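Local structure of heme oxygenase (Chlamydomonas reinhardtii, 4RAJ) at residues A45-K50 against K159-K164; Q104-A109 against F166-D171; L140-Y145 against D208-E213; M151-Q156 against T186-F191. The protein probably catalyses the oxygen-dependent opening of heme to biliverdin, releasing iron and carbon monoxide, although it is captured here without heme. All coordinates share one frame; numbering follows the deposited sequence.

Interaction 1 of 4, residues A45-K50 against K159-K164; sequences ALFSDK and KRWARK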
loop_
_atom_site.group_PDB
_atom_site.type_symbol
_atom_site.label_atom_id
_atom_site.label_comp_id
_atom_site.label_asym_id
_atom_site.label_seq_id
_atom_site.Cartn_x
_atom_site.Cartn_y
_atom_site.Cartn_z
ATOM N N ALA A 45 -3.071 1.523 -20.167
ATOM C CA ALA A 45 -2.706 0.176 -20.571
ATOM C C ALA A 45 -3.498 -0.838 -19.753
ATOM O O ALA A 45 -4.072 -1.768 -20.299
ATOM C CB ALA A 45 -1.208 -0.052 -20.404
ATOM N N LEU A 46 -3.541 -0.643 -18.442
ATOM C CA LEU A 46 -4.214 -1.613 -17.574
ATOM C C LEU A 46 -5.722 -1.656 -17.794
ATOM O O LEU A 46 -6.322 -2.731 -17.766
ATOM C CB LEU A 46 -3.921 -1.310 -16.111
ATOM C CG LEU A 46 -2.459 -1.371 -15.685
ATOM C CD1 LEU A 46 -2.401 -1.041 -14.213
ATOM C CD2 LEU A 46 -1.867 -2.742 -15.965
ATOM N N PHE A 47 -6.339 -0.496 -18.010
ATOM C CA PHE A 47 -7.789 -0.442 -18.184
ATOM C C PHE A 47 -8.231 -0.987 -19.536
ATOM O O PHE A 47 -9.425 -1.158 -19.782
ATOM C CB PHE A 47 -8.303 0.985 -18.019
ATOM C CG PHE A 47 -8.267 1.471 -16.604
ATOM C CD1 PHE A 47 -8.703 0.653 -15.574
ATOM C CD2 PHE A 47 -7.811 2.741 -16.304
ATOM C CE1 PHE A 47 -8.674 1.092 -14.259
ATOM C CE2 PHE A 47 -7.778 3.186 -14.995
ATOM C CZ PHE A 47 -8.209 2.355 -13.971
ATOM N N SER A 48 -7.271 -1.289 -20.406
ATOM C CA SER A 48 -7.615 -1.851 -21.708
ATOM C C SER A 48 -8.056 -3.305 -21.578
ATOM O O SER A 48 -8.691 -3.854 -22.496
ATOM C CB SER A 48 -6.431 -1.740 -22.683
ATOM O OG SER A 48 -5.396 -2.646 -22.316
ATOM N N ASP A 49 -7.760 -3.915 -20.429
ATOM C CA ASP A 49 -8.029 -5.343 -20.211
ATOM C C ASP A 49 -8.148 -5.648 -18.714
ATOM O O ASP A 49 -7.164 -5.513 -17.987
ATOM C CB ASP A 49 -6.899 -6.178 -20.832
ATOM C CG ASP A 49 -7.168 -7.678 -20.801
ATOM O OD1 ASP A 49 -7.933 -8.165 -19.936
ATOM O OD2 ASP A 49 -6.599 -8.378 -21.666
ATOM N N LYS A 50 -9.320 -6.097 -18.259
ATOM C CA LYS A 50 -9.509 -6.286 -16.820
ATOM C C LYS A 50 -8.545 -7.335 -16.288
ATOM O O LYS A 50 -8.150 -7.281 -15.126
ATOM C CB LYS A 50 -10.948 -6.687 -16.479
ATOM C CG LYS A 50 -11.607 -7.632 -17.442
ATOM C CD LYS A 50 -13.054 -7.872 -17.023
ATOM C CE LYS A 50 -13.786 -6.564 -16.736
ATOM N NZ LYS A 50 -15.211 -6.781 -16.340
ATOM N N LYS A 159 -10.325 3.691 -8.337
ATOM C CA LYS A 159 -11.600 3.022 -8.104
ATOM C C LYS A 159 -12.702 3.555 -9.025
ATOM O O LYS A 159 -13.442 2.785 -9.651
ATOM C CB LYS A 159 -11.995 3.191 -6.634
ATOM C CG LYS A 159 -13.455 3.022 -6.328
ATOM C CD LYS A 159 -13.632 3.037 -4.826
ATOM C CE LYS A 159 -15.037 3.393 -4.443
ATOM N NZ LYS A 159 -15.276 3.145 -2.996
ATOM N N ARG A 160 -12.790 4.878 -9.120
ATOM C CA ARG A 160 -13.800 5.512 -9.965
ATOM C C ARG A 160 -13.630 5.154 -11.443
ATOM O O ARG A 160 -14.626 4.925 -12.154
ATOM C CB ARG A 160 -13.766 7.035 -9.782
ATOM C CG ARG A 160 -14.657 7.531 -8.646
ATOM C CD ARG A 160 -14.341 8.973 -8.265
ATOM N NE ARG A 160 -14.015 9.091 -6.845
ATOM C CZ ARG A 160 -13.383 10.126 -6.295
ATOM N NH1 ARG A 160 -12.996 11.147 -7.048
ATOM N NH2 ARG A 160 -13.134 10.136 -4.989
ATOM N N TRP A 161 -12.385 5.122 -11.910
ATOM C CA TRP A 161 -12.095 4.737 -13.289
ATOM C C TRP A 161 -12.406 3.269 -13.534
ATOM O O TRP A 161 -13.007 2.926 -14.550
ATOM C CB TRP A 161 -10.630 5.019 -13.649
ATOM C CG TRP A 161 -10.393 6.397 -14.161
ATOM C CD1 TRP A 161 -9.669 7.384 -13.560
ATOM C CD2 TRP A 161 -10.888 6.951 -15.384
ATOM N NE1 TRP A 161 -9.686 8.520 -14.334
ATOM C CE2 TRP A 161 -10.425 8.278 -15.460
ATOM C CE3 TRP A 161 -11.691 6.456 -16.416
ATOM C CZ2 TRP A 161 -10.731 9.116 -16.536
ATOM C CZ3 TRP A 161 -11.998 7.290 -17.479
ATOM C CH2 TRP A 161 -11.515 8.605 -17.531
ATOM N N ALA A 162 -12.003 2.400 -12.614
ATOM C CA ALA A 162 -12.319 0.978 -12.752
ATOM C C ALA A 162 -13.823 0.761 -12.894
ATOM O O ALA A 162 -14.278 0.011 -13.768
ATOM C CB ALA A 162 -11.781 0.184 -11.554
ATOM N N ARG A 163 -14.600 1.425 -12.039
ATOM C CA ARG A 163 -16.046 1.243 -12.065
ATOM C C ARG A 163 -16.642 1.753 -13.383
ATOM O O ARG A 163 -17.549 1.138 -13.943
ATOM C CB ARG A 163 -16.696 1.941 -10.869
ATOM C CG ARG A 163 -18.217 1.849 -10.838
ATOM C CD ARG A 163 -18.754 1.732 -9.412
ATOM N NE ARG A 163 -18.464 0.424 -8.821
ATOM C CZ ARG A 163 -17.570 0.206 -7.866
ATOM N NH1 ARG A 163 -17.384 -1.033 -7.417
ATOM N NH2 ARG A 163 -16.863 1.213 -7.356
ATOM N N LYS A 164 -16.104 2.855 -13.891
ATOM C CA LYS A 164 -16.598 3.439 -15.132
ATOM C C LYS A 164 -16.262 2.563 -16.342
ATOM O O LYS A 164 -17.131 2.211 -17.135
ATOM C CB LYS A 164 -16.018 4.845 -15.326
ATOM C CG LYS A 164 -16.602 5.601 -16.517
ATOM C CD LYS A 164 -15.967 6.971 -16.663
ATOM C CE LYS A 164 -16.852 7.913 -17.472
ATOM N NZ LYS A 164 -17.982 8.443 -16.653
#

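Interaction 2 of 4, residues Q104-A109 against F166-D171; sequences QHYLGA and FQLPDD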
loop_
_atom_site.group_PDB
_atom_site.type_symbol
_atom_site.label_atom_id
_atom_site.label_comp_id
_atom_site.label_asym_id
_atom_site.label_seq_id
_atom_site.Cartn_x
_atom_site.Cartn_y
_atom_site.Cartn_z
ATOM N N GLN A 104 -9.624 -12.292 -7.105
ATOM C CA GLN A 104 -10.467 -13.461 -7.355
ATOM C C GLN A 104 -11.643 -13.083 -8.249
ATOM O O GLN A 104 -12.012 -13.843 -9.157
ATOM C CB GLN A 104 -10.952 -14.079 -6.042
ATOM C CG GLN A 104 -9.817 -14.726 -5.253
ATOM C CD GLN A 104 -10.312 -15.530 -4.045
ATOM O OE1 GLN A 104 -10.088 -15.151 -2.889
ATOM N NE2 GLN A 104 -10.976 -16.639 -4.316
ATOM N N HIS A 105 -12.207 -11.900 -8.030
ATOM C CA HIS A 105 -13.326 -11.455 -8.863
ATOM C C HIS A 105 -12.973 -11.392 -10.351
ATOM O O HIS A 105 -13.689 -11.932 -11.212
ATOM C CB HIS A 105 -13.844 -10.080 -8.429
ATOM C CG HIS A 105 -14.936 -9.570 -9.325
ATOM N ND1 HIS A 105 -14.749 -8.550 -10.229
ATOM C CD2 HIS A 105 -16.202 -10.011 -9.508
ATOM C CE1 HIS A 105 -15.868 -8.358 -10.910
ATOM N NE2 HIS A 105 -16.767 -9.221 -10.482
ATOM N N TYR A 106 -11.863 -10.733 -10.668
ATOM C CA TYR A 106 -11.522 -10.529 -12.071
ATOM C C TYR A 106 -10.991 -11.779 -12.746
ATOM O O TYR A 106 -11.306 -12.038 -13.908
ATOM C CB TYR A 106 -10.501 -9.401 -12.195
ATOM C CG TYR A 106 -11.066 -8.035 -11.916
ATOM C CD1 TYR A 106 -11.938 -7.435 -12.817
ATOM C CD2 TYR A 106 -10.736 -7.336 -10.753
ATOM C CE1 TYR A 106 -12.461 -6.183 -12.579
ATOM C CE2 TYR A 106 -11.266 -6.074 -10.506
ATOM C CZ TYR A 106 -12.131 -5.507 -11.433
ATOM O OH TYR A 106 -12.677 -4.258 -11.224
ATOM N N LEU A 107 -10.200 -12.565 -12.018
ATOM C CA LEU A 107 -9.407 -13.623 -12.646
ATOM C C LEU A 107 -10.005 -15.020 -12.471
ATOM O O LEU A 107 -9.671 -15.952 -13.217
ATOM C CB LEU A 107 -7.978 -13.597 -12.098
ATOM C CG LEU A 107 -7.166 -12.326 -12.360
ATOM C CD1 LEU A 107 -5.730 -12.522 -11.926
ATOM C CD2 LEU A 107 -7.223 -11.934 -13.848
ATOM N N GLY A 108 -10.884 -15.174 -11.487
ATOM C CA GLY A 108 -11.607 -16.424 -11.332
ATOM C C GLY A 108 -10.772 -17.552 -10.758
ATOM O O GLY A 108 -9.819 -17.320 -10.027
ATOM N N ALA A 109 -11.130 -18.781 -11.108
ATOM C CA ALA A 109 -10.617 -19.959 -10.409
ATOM C C ALA A 109 -9.089 -20.067 -10.393
ATOM O O ALA A 109 -8.497 -20.447 -9.379
ATOM C CB ALA A 109 -11.217 -21.222 -11.022
ATOM N N PHE A 166 -14.978 -0.606 -16.522
ATOM C CA PHE A 166 -15.346 -2.015 -16.451
ATOM C C PHE A 166 -16.827 -2.203 -16.186
ATOM O O PHE A 166 -17.285 -3.333 -16.056
ATOM C CB PHE A 166 -14.550 -2.736 -15.366
ATOM C CG PHE A 166 -13.070 -2.789 -15.632
ATOM C CD1 PHE A 166 -12.581 -2.860 -16.929
ATOM C CD2 PHE A 166 -12.170 -2.766 -14.579
ATOM C CE1 PHE A 166 -11.223 -2.908 -17.180
ATOM C CE2 PHE A 166 -10.803 -2.812 -14.819
ATOM C CZ PHE A 166 -10.329 -2.880 -16.124
ATOM N N GLN A 167 -17.553 -1.092 -16.079
ATOM C CA GLN A 167 -18.995 -1.099 -15.810
ATOM C C GLN A 167 -19.351 -1.966 -14.613
ATOM O O GLN A 167 -20.202 -2.857 -14.698
ATOM C CB GLN A 167 -19.765 -1.570 -17.045
ATOM C CG GLN A 167 -19.604 -0.656 -18.228
ATOM C CD GLN A 167 -20.352 -1.161 -19.441
ATOM O OE1 GLN A 167 -21.463 -1.684 -19.330
ATOM N NE2 GLN A 167 -19.743 -1.018 -20.608
ATOM N N LEU A 168 -18.692 -1.699 -13.495
ATOM C CA LEU A 168 -18.857 -2.517 -12.300
ATOM C C LEU A 168 -20.121 -2.188 -11.521
ATOM O O LEU A 168 -20.479 -1.019 -11.390
ATOM C CB LEU A 168 -17.649 -2.338 -11.380
ATOM C CG LEU A 168 -16.273 -2.662 -11.953
ATOM C CD1 LEU A 168 -15.195 -2.250 -10.952
ATOM C CD2 LEU A 168 -16.165 -4.145 -12.292
ATOM N N PRO A 169 -20.779 -3.222 -10.966
ATOM C CA PRO A 169 -21.785 -3.015 -9.914
ATOM C C PRO A 169 -21.196 -2.218 -8.750
ATOM O O PRO A 169 -19.979 -2.194 -8.567
ATOM C CB PRO A 169 -22.143 -4.436 -9.471
ATOM C CG PRO A 169 -21.719 -5.317 -10.595
ATOM C CD PRO A 169 -20.556 -4.649 -11.257
ATOM N N ASP A 170 -22.039 -1.577 -7.956
ATOM C CA ASP A 170 -21.525 -0.663 -6.945
ATOM C C ASP A 170 -20.798 -1.369 -5.794
ATOM O O ASP A 170 -20.079 -0.726 -5.032
ATOM C CB ASP A 170 -22.663 0.199 -6.389
ATOM C CG ASP A 170 -22.185 1.565 -5.924
ATOM O OD1 ASP A 170 -21.049 1.949 -6.280
ATOM O OD2 ASP A 170 -22.944 2.259 -5.211
ATOM N N ASP A 171 -20.966 -2.686 -5.680
ATOM C CA ASP A 171 -20.444 -3.426 -4.528
ATOM C C ASP A 171 -19.468 -4.541 -4.905
ATOM O O ASP A 171 -19.177 -5.426 -4.092
ATOM C CB ASP A 171 -21.601 -4.023 -3.728
ATOM C CG ASP A 171 -22.494 -4.904 -4.578
ATOM O OD1 ASP A 171 -22.634 -4.613 -5.787
ATOM O OD2 ASP A 171 -23.046 -5.888 -4.041
#

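Interaction 3 of 4, residues L140-Y145 against D208-E213; sequences LLAHVY and DQLLSE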
loop_
_atom_site.group_PDB
_atom_site.type_symbol
_atom_site.label_atom_id
_atom_site.label_comp_id
_atom_site.label_asym_id
_atom_site.label_seq_id
_atom_site.Cartn_x
_atom_site.Cartn_y
_atom_site.Cartn_z
ATOM N N LEU A 140 7.939 -0.077 10.229
ATOM C CA LEU A 140 6.768 -0.494 9.451
ATOM C C LEU A 140 5.725 0.623 9.371
ATOM O O LEU A 140 4.960 0.716 8.397
ATOM C CB LEU A 140 6.134 -1.746 10.073
ATOM C CG LEU A 140 6.911 -3.060 9.976
ATOM C CD1 LEU A 140 6.213 -4.178 10.799
ATOM C CD2 LEU A 140 7.087 -3.453 8.513
ATOM N N LEU A 141 5.698 1.487 10.382
ATOM C CA LEU A 141 4.686 2.541 10.429
ATOM C C LEU A 141 4.913 3.586 9.344
ATOM O O LEU A 141 3.961 4.219 8.882
ATOM C CB LEU A 141 4.649 3.194 11.823
ATOM C CG LEU A 141 4.226 2.310 13.005
ATOM C CD1 LEU A 141 4.515 3.024 14.327
ATOM C CD2 LEU A 141 2.751 1.928 12.936
ATOM N N ALA A 142 6.167 3.740 8.906
ATOM C CA ALA A 142 6.480 4.608 7.786
ATOM C C ALA A 142 5.916 4.030 6.507
ATOM O O ALA A 142 5.504 4.773 5.614
ATOM C CB ALA A 142 8.003 4.809 7.659
ATOM N N HIS A 143 5.897 2.704 6.406
ATOM C CA HIS A 143 5.327 2.092 5.219
ATOM C C HIS A 143 3.805 2.089 5.222
ATOM O O HIS A 143 3.183 2.151 4.157
ATOM C CB HIS A 143 5.850 0.673 5.009
ATOM C CG HIS A 143 7.320 0.608 4.749
ATOM N ND1 HIS A 143 7.842 -0.098 3.689
ATOM C CD2 HIS A 143 8.379 1.016 5.485
ATOM C CE1 HIS A 143 9.159 0.002 3.706
ATOM N NE2 HIS A 143 9.512 0.653 4.799
ATOM N N VAL A 144 3.216 2.021 6.403
ATOM C CA VAL A 144 1.781 2.237 6.531
ATOM C C VAL A 144 1.437 3.642 6.058
ATOM O O VAL A 144 0.483 3.841 5.305
ATOM C CB VAL A 144 1.307 2.061 7.986
ATOM C CG1 VAL A 144 -0.171 2.466 8.128
ATOM C CG2 VAL A 144 1.520 0.629 8.438
ATOM N N TYR A 145 2.235 4.618 6.493
ATOM C CA TYR A 145 1.978 6.014 6.151
ATOM C C TYR A 145 1.941 6.198 4.636
ATOM O O TYR A 145 1.043 6.857 4.097
ATOM C CB TYR A 145 3.035 6.943 6.787
ATOM C CG TYR A 145 2.848 8.395 6.404
ATOM C CD1 TYR A 145 1.737 9.105 6.837
ATOM C CD2 TYR A 145 3.785 9.062 5.623
ATOM C CE1 TYR A 145 1.549 10.436 6.491
ATOM C CE2 TYR A 145 3.608 10.403 5.275
ATOM C CZ TYR A 145 2.484 11.081 5.715
ATOM O OH TYR A 145 2.286 12.405 5.381
ATOM N N ASP A 208 14.704 10.040 11.536
ATOM C CA ASP A 208 15.420 9.983 10.261
ATOM C C ASP A 208 15.174 8.660 9.534
ATOM O O ASP A 208 15.046 8.624 8.311
ATOM C CB ASP A 208 16.932 10.162 10.463
ATOM C CG ASP A 208 17.315 11.586 10.837
ATOM O OD1 ASP A 208 16.450 12.496 10.743
ATOM O OD2 ASP A 208 18.488 11.788 11.230
ATOM N N GLN A 209 15.137 7.569 10.285
ATOM C CA GLN A 209 14.867 6.263 9.696
ATOM C C GLN A 209 13.474 6.187 9.105
ATOM O O GLN A 209 13.270 5.552 8.082
ATOM C CB GLN A 209 15.023 5.157 10.728
ATOM C CG GLN A 209 16.449 4.751 11.015
ATOM C CD GLN A 209 16.515 3.590 11.975
ATOM O OE1 GLN A 209 15.892 3.615 13.032
ATOM N NE2 GLN A 209 17.257 2.556 11.608
ATOM N N LEU A 210 12.511 6.820 9.764
ATOM C CA LEU A 210 11.140 6.832 9.262
ATOM C C LEU A 210 11.061 7.592 7.946
ATOM O O LEU A 210 10.366 7.178 7.018
ATOM C CB LEU A 210 10.196 7.448 10.303
ATOM C CG LEU A 210 10.033 6.610 11.573
ATOM C CD1 LEU A 210 9.418 7.431 12.705
ATOM C CD2 LEU A 210 9.168 5.386 11.262
ATOM N N LEU A 211 11.777 8.706 7.864
ATOM C CA LEU A 211 11.926 9.434 6.603
ATOM C C LEU A 211 12.505 8.510 5.533
ATOM O O LEU A 211 11.970 8.423 4.429
ATOM C CB LEU A 211 12.820 10.679 6.782
ATOM C CG LEU A 211 13.177 11.470 5.513
ATOM C CD1 LEU A 211 11.930 11.663 4.682
ATOM C CD2 LEU A 211 13.782 12.821 5.862
ATOM N N SER A 212 13.598 7.824 5.864
ATOM C CA SER A 212 14.249 6.955 4.896
ATOM C C SER A 212 13.316 5.842 4.433
ATOM O O SER A 212 13.293 5.510 3.261
ATOM C CB SER A 212 15.525 6.359 5.477
ATOM O OG SER A 212 16.500 7.364 5.657
ATOM N N GLU A 213 12.548 5.268 5.351
ATOM C CA GLU A 213 11.689 4.155 4.987
ATOM C C GLU A 213 10.501 4.621 4.143
ATOM O O GLU A 213 10.042 3.888 3.278
ATOM C CB GLU A 213 11.216 3.414 6.237
ATOM C CG GLU A 213 12.341 2.591 6.875
ATOM C CD GLU A 213 12.906 1.537 5.934
ATOM O OE1 GLU A 213 12.118 0.874 5.216
ATOM O OE2 GLU A 213 14.146 1.375 5.908
#

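Interaction 4 of 4, residues M151-Q156 against T186-F191; sequences MASGGQ and TLRSAF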
loop_
_atom_site.group_PDB
_atom_site.type_symbol
_atom_site.label_atom_id
_atom_site.label_comp_id
_atom_site.label_asym_id
_atom_site.label_seq_id
_atom_site.Cartn_x
_atom_site.Cartn_y
_atom_site.Cartn_z
ATOM N N MET A 151 -3.890 4.484 -0.494
ATOM C CA MET A 151 -5.068 3.712 -0.907
ATOM C C MET A 151 -6.358 4.414 -0.508
ATOM O O MET A 151 -7.360 4.378 -1.249
ATOM C CB MET A 151 -5.021 2.307 -0.305
ATOM C CG MET A 151 -3.825 1.511 -0.825
ATOM S SD MET A 151 -4.024 1.134 -2.587
ATOM C CE MET A 151 -5.544 0.200 -2.442
ATOM N N ALA A 152 -6.319 5.050 0.663
ATOM C CA ALA A 152 -7.476 5.767 1.213
ATOM C C ALA A 152 -7.690 7.113 0.514
ATOM O O ALA A 152 -8.734 7.759 0.676
ATOM C CB ALA A 152 -7.295 5.975 2.715
ATOM N N SER A 153 -6.695 7.500 -0.280
ATOM C CA SER A 153 -6.621 8.806 -0.914
ATOM C C SER A 153 -6.750 8.747 -2.429
ATOM O O SER A 153 -7.857 8.802 -2.977
ATOM C CB SER A 153 -5.294 9.469 -0.564
ATOM O OG SER A 153 -4.880 10.356 -1.588
ATOM N N GLY A 154 -5.601 8.687 -3.098
ATOM C CA GLY A 154 -5.547 8.646 -4.547
ATOM C C GLY A 154 -6.209 7.397 -5.092
ATOM O O GLY A 154 -6.740 7.397 -6.201
ATOM N N GLY A 155 -6.166 6.323 -4.307
ATOM C CA GLY A 155 -6.811 5.066 -4.666
ATOM C C GLY A 155 -8.276 5.226 -5.057
ATOM O O GLY A 155 -8.796 4.435 -5.846
ATOM N N GLN A 156 -8.948 6.246 -4.520
ATOM C CA GLN A 156 -10.359 6.467 -4.839
ATOM C C GLN A 156 -10.543 6.884 -6.297
ATOM O O GLN A 156 -11.618 6.713 -6.876
ATOM C CB GLN A 156 -10.971 7.520 -3.909
ATOM C CG GLN A 156 -10.818 7.184 -2.446
ATOM C CD GLN A 156 -11.295 5.782 -2.125
ATOM O OE1 GLN A 156 -12.496 5.503 -2.148
ATOM N NE2 GLN A 156 -10.354 4.886 -1.829
ATOM N N THR A 186 -11.644 9.335 7.912
ATOM C CA THR A 186 -11.401 9.194 9.346
ATOM C C THR A 186 -10.156 8.346 9.606
ATOM O O THR A 186 -9.328 8.697 10.452
ATOM C CB THR A 186 -12.629 8.586 10.069
ATOM O OG1 THR A 186 -13.738 9.486 9.961
ATOM C CG2 THR A 186 -12.337 8.343 11.550
ATOM N N LEU A 187 -10.010 7.246 8.870
ATOM C CA LEU A 187 -8.868 6.350 9.074
ATOM C C LEU A 187 -7.563 7.068 8.789
ATOM O O LEU A 187 -6.579 6.952 9.525
ATOM C CB LEU A 187 -8.979 5.116 8.178
ATOM C CG LEU A 187 -10.111 4.157 8.553
ATOM C CD1 LEU A 187 -10.415 3.240 7.376
ATOM C CD2 LEU A 187 -9.700 3.349 9.766
ATOM N N ARG A 188 -7.566 7.834 7.713
ATOM C CA ARG A 188 -6.359 8.532 7.309
ATOM C C ARG A 188 -5.987 9.629 8.314
ATOM O O ARG A 188 -4.823 9.727 8.703
ATOM C CB ARG A 188 -6.526 9.079 5.894
ATOM C CG ARG A 188 -5.734 10.308 5.607
ATOM C CD ARG A 188 -5.509 10.499 4.118
ATOM N NE ARG A 188 -4.175 11.063 3.937
ATOM C CZ ARG A 188 -3.580 11.262 2.771
ATOM N NH1 ARG A 188 -4.219 10.965 1.666
ATOM N NH2 ARG A 188 -2.355 11.778 2.707
ATOM N N SER A 189 -6.957 10.432 8.753
ATOM C CA SER A 189 -6.649 11.541 9.655
ATOM C C SER A 189 -6.241 11.026 11.041
ATOM O O SER A 189 -5.351 11.589 11.681
ATOM C CB SER A 189 -7.834 12.501 9.777
ATOM O OG SER A 189 -8.904 11.899 10.481
ATOM N N ALA A 190 -6.888 9.952 11.494
ATOM C CA ALA A 190 -6.568 9.356 12.792
ATOM C C ALA A 190 -5.146 8.803 12.813
ATOM O O ALA A 190 -4.416 8.955 13.794
ATOM C CB ALA A 190 -7.569 8.256 13.139
ATOM N N PHE A 191 -4.757 8.128 11.740
ATOM C CA PHE A 191 -3.397 7.605 11.670
ATOM C C PHE A 191 -2.392 8.750 11.626
ATOM O O PHE A 191 -1.375 8.707 12.312
ATOM C CB PHE A 191 -3.199 6.698 10.462
ATOM C CG PHE A 191 -1.827 6.098 10.407
ATOM C CD1 PHE A 191 -0.786 6.756 9.760
ATOM C CD2 PHE A 191 -1.557 4.909 11.074
ATOM C CE1 PHE A 191 0.500 6.220 9.744
ATOM C CE2 PHE A 191 -0.270 4.372 11.067
ATOM C CZ PHE A 191 0.752 5.027 10.394
#

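Interaction 1 of 4, residues A45-K50 against K159-K164
The ring of F47 reaches from the C-terminal part of helix 29-47 onto helix 155-165 and lodges against W161 and A162. Its far end does the touching: CZ lies 3.6 Å from W161 CB, with CE2 of the same ring just as near that carbon, while CE1 approaches the backbone at 3.9 Å from A162 N. The methyl of A162 stands beside the ring, its CB 4.2 Å from F47 CE1. With CG anti to its own carbonyl carbon (chi1 -72°), the phenyl extends across the gap between the helices. W161 starts toward F47 but swings its indole outward along the surface; the phenyl and the five-membered indole ring are 6.0 Å apart between centroids, planes inclined by 34°, an oblique meeting of rings. An alanine in place of F47 would remove the ring and probably open a gap beside A162, leaving the base of W161 without its apolar cover. Behind F47 the chain turns sharply. A45 O accepts both S48 N and S48 OG, the hydroxyl at 2.6 Å from that oxygen, and D49 serves as N-cap of helix 50-76, its OD1 taking the amide of D51. Y53 of that helix also touches A162. In the all-helical heme oxygenase fold, this contact joins helix 29-47, which probably corresponds to the proximal helix of the family, to the C-terminal half of the distal helix.

Interaction 2 of 4, residues Q104-A109 against F166-D171
Y106 and H105, at the C-terminal end of helix 96-107, pack onto F166 and L168 in the loop that follows the distal helix of the heme oxygenase fold. The phenol of Y106 carries the contact. Its hydroxyl abuts both methyls of L168, with OH 3.2 Å from L168 CD1 and 3.6 Å from L168 CD2; the two side chains come from opposite directions. The same oxygen gains its polar partner just beyond the loop segment, in a hydrogen bond with G173 O. F166 approaches from another side, across the tyrosine at about a right angle: its CD2 is 4.0 Å from Y106 CE1, and the ring planes incline by 63°. Having CG anti to the carbonyl carbon (chi1 -71°) sends the phenol toward the loop. H105 adds a lighter touch, CE1 lying 4.4 Å from L168 CD2, and its ND1 sits 3.9 Å above the centre of one face of the Y106 ring. Helix 50-76 packs against both partners: its K50 and A54 touch Y106, and Y53 meets F166 edge-to-face, so loop and helix 96-107 both rest against it.

Interaction 3 of 4, residues L140-Y145 against D208-E213
H143 and E213 make the polar link between helices 140-151 and 204-227. The imidazole gives its NE2-H to E213 OE1 in a short, fairly straight bond of 2.6 Å, 164° at the hydrogen. The acceptor lies almost in the ring plane and uses its anti lone pair, the one away from the other oxygen; carboxylate and imidazole are nearly coplanar. E213 reaches this position by a bend at chi2 (-60°), which folds the carboxylate round so that OE1 faces the histidine. Partners on helix 120-135 extend the link: Y125 OH bonds to H143 ND1, and H128 NE2 bonds to E213 OE1. The imidazole is thus held at both nitrogens and OE1 receives two histidine partners. Replacing H143 by a leucine would probably deprive E213 OE1 of one of these partners and leave Y125 OH without its imidazole partner.

The apolar part of the contact centres on A142. Its methyl points at helix 204-227, where CB rests 3.4 Å from L210 O, 3.8 Å from L210 CD2 and equally near E213 CB. This small side chain lets the backbones come close, with A142 CA and L210 CA 5.4 Å apart. L210 brings its CD2 methyl to the alanine and also touches W198 of helix 184-200.

The segment axes approach to 8.3 Å at a crossing angle of -45°. Close helix packing at an alanine, flanked by a His-carboxylate hydrogen bond, ties the N-terminal half of the distal helix to the C-terminal helix of the heme oxygenase bundle.

Interaction 4 of 4, residues M151-Q156 against T186-F191
The guanidinium of R188 turns an edge to S153, whose hydroxyl lies close to its plane. S153 OG is 3.4 Å from R188 NH1 but badly angled, so the pair does not count as a hydrogen bond; the still shorter approach of the serine CB to that nitrogen is too tight to be trusted. R188 sends CG anti to its backbone N (chi1 151°) and bends at chi3, which carries the charged end away from helix 184-200, across to S153. K192 NZ, a like charge, lies close to R188 NE. A second flat group, the amide of Q156, stays within its own segment: NE2 donates to M151 O at 3.1 Å with a bent 141° angle, and the acceptor lies 4° from the amide plane. The same nitrogen also bonds to F177 O. A152 CB comes no nearer than 4.5 Å, to R188 CB, while A152 O accepts N184 ND2 from the start of helix 184-200. The helix is interrupted here. S153 leaves helical geometry, and at G155 a beta carbon would collide with M151 O. The adjacent glycines G154 and G155, where helix 140-151 gives way to helix 155-165, match the glycine-rich kink of the heme oxygenase distal helix, which in relatives bends over the heme.

Interactions 1 and 2 form one cluster: R163 NE bonds to P169 O at 3.0 Å, and K50 CA packs on F166 CZ at 3.6 Å. Interactions 3 and 4 make another, with V144 CG1 3.5 Å from F191 CE2. The centres of interactions 1 and 3 lie about 30 Å apart, on opposite sides of the chain's centre, yet the distal helix runs between them, through the kink of interaction 4. Bound polyether occupies a pocket lined by S35 and F60, by T146, Q147 and A150, in sequence between 140-145 and 151-156, and by F218, N221 and I225, after 208-213 in sequence; this probably overlaps the heme cavity.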